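Local coordinates for protein ribose 5-phosphate isomerase RpiB (Thermoanaerobacter tengcongensis, PDB 4EGS) that probably removes phosphate from phosphotyrosine through its N-terminal low molecular weight phosphatase domain, the part described here, in a longer protein that also carries a probable sugar isomerase domain, at residues Arg36-Val40 with Ala51-Phe55. Numbering follows the deposited sequence.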
# COMPACT_ATOMS: atom_id res chain seq x y z
N ARG A 36 5.76 -4.51 4.29
CA ARG A 36 6.42 -5.77 3.95
C ARG A 36 5.59 -6.70 3.06
O ARG A 36 4.41 -6.94 3.32
CB ARG A 36 6.84 -6.50 5.23
CG ARG A 36 7.03 -8.00 5.04
CD ARG A 36 8.46 -8.37 4.69
NE ARG A 36 9.10 -9.10 5.78
CZ ARG A 36 9.92 -8.56 6.67
NH1 ARG A 36 10.23 -7.27 6.58
NH2 ARG A 36 10.45 -9.30 7.63
N VAL A 37 6.23 -7.22 2.02
CA VAL A 37 5.67 -8.32 1.24
C VAL A 37 6.65 -9.50 1.23
O VAL A 37 7.85 -9.32 1.03
CB VAL A 37 5.29 -7.89 -0.20
CG1 VAL A 37 6.46 -7.21 -0.89
CG2 VAL A 37 4.79 -9.08 -1.00
N LEU A 38 6.13 -10.70 1.47
CA LEU A 38 6.97 -11.89 1.57
C LEU A 38 6.77 -12.81 0.37
O LEU A 38 5.72 -13.42 0.21
CB LEU A 38 6.64 -12.65 2.85
CG LEU A 38 7.76 -13.30 3.66
CD1 LEU A 38 7.19 -14.43 4.52
CD2 LEU A 38 8.89 -13.81 2.79
N PHE A 39 7.79 -12.91 -0.48
CA PHE A 39 7.75 -13.84 -1.61
C PHE A 39 8.19 -15.23 -1.17
O PHE A 39 9.21 -15.37 -0.49
CB PHE A 39 8.62 -13.33 -2.76
CG PHE A 39 8.16 -12.03 -3.35
CD1 PHE A 39 7.00 -11.97 -4.10
CD2 PHE A 39 8.89 -10.87 -3.15
CE1 PHE A 39 6.57 -10.77 -4.65
CE2 PHE A 39 8.47 -9.67 -3.69
CZ PHE A 39 7.31 -9.62 -4.44
N VAL A 40 7.44 -16.25 -1.56
CA VAL A 40 7.72 -17.61 -1.11
C VAL A 40 8.09 -18.56 -2.24
O VAL A 40 7.35 -18.73 -3.21
CB VAL A 40 6.55 -18.18 -0.29
CG1 VAL A 40 6.71 -19.69 -0.10
CG2 VAL A 40 6.46 -17.49 1.06
N ALA A 51 11.98 -12.21 -7.60
CA ALA A 51 10.76 -11.46 -7.34
C ALA A 51 11.00 -10.36 -6.31
O ALA A 51 10.50 -9.25 -6.45
CB ALA A 51 9.66 -12.40 -6.86
N GLU A 52 11.78 -10.68 -5.29
CA GLU A 52 12.16 -9.71 -4.27
C GLU A 52 13.06 -8.63 -4.85
O GLU A 52 12.91 -7.45 -4.54
CB GLU A 52 12.87 -10.41 -3.11
CG GLU A 52 13.51 -9.47 -2.11
CD GLU A 52 14.49 -10.18 -1.19
OE1 GLU A 52 15.04 -9.52 -0.29
OE2 GLU A 52 14.70 -11.39 -1.38
N GLY A 53 13.99 -9.05 -5.69
CA GLY A 53 14.98 -8.16 -6.27
C GLY A 53 14.41 -7.03 -7.10
O GLY A 53 14.66 -5.86 -6.83
N ILE A 54 13.63 -7.37 -8.13
CA ILE A 54 13.10 -6.36 -9.03
C ILE A 54 11.94 -5.57 -8.43
O ILE A 54 11.68 -4.44 -8.85
CB ILE A 54 12.71 -6.95 -10.42
CG1 ILE A 54 11.20 -7.19 -10.52
CG2 ILE A 54 13.50 -8.22 -10.70
CD1 ILE A 54 10.74 -8.48 -9.90
N PHE A 55 11.26 -6.15 -7.45
CA PHE A 55 10.20 -5.44 -6.74
C PHE A 55 10.78 -4.22 -6.04
O PHE A 55 10.28 -3.11 -6.19
CB PHE A 55 9.51 -6.34 -5.71
CG PHE A 55 8.48 -5.63 -4.87
CD1 PHE A 55 7.16 -5.54 -5.28
CD2 PHE A 55 8.83 -5.04 -3.66
CE1 PHE A 55 6.22 -4.88 -4.51
CE2 PHE A 55 7.90 -4.39 -2.88
CZ PHE A 55 6.59 -4.31 -3.31
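The carbonyl oxygen A51 O, which accepts a weak bond from F55 N at 3.3 Å within the helix, lies against the ring of F39, 3.5 Å from its CE2. This ring is the main contribution of strand 36-40 to the contact. F39 CB already points to the helix, and with CG anti to F39's own carbonyl carbon (chi1 -63°) the ring lies against A51. A51 CB sits over the centre of one face, 3.9 Å from the centroid in a CH-pi contact; a methyl is small enough to bring the helix backbone down onto the ring. V37 CG2 lies over the opposite face, toward the rim.

One helical turn after A51, F55 takes the edge of F39 toward its own face in an offset edge-to-face pair, centroids 5.9 Å apart and planes at 70°; flat phenylalanines offer this buried interface both faces and edges. V37 CG1 packs over that same face, toward the rim, 3.7 Å from F55 CE2, so branched valine serves both rings. E52 meets F39 mostly through its backbone, N lying 3.6 Å from F39 CD2; at this partly exposed margin its extended chain leads away, and OE2 hydrogen-bonds S70 of strand 67-72.

Strand 36-41 and helix 47-61 open a beta-alpha-beta unit completed by strand 67-72, with the predicted nucleophile C41 at the strand's end. Dispersion and weak aromatic electrostatics join them, consistent with a hydrophobic core beneath the phosphate-binding loop.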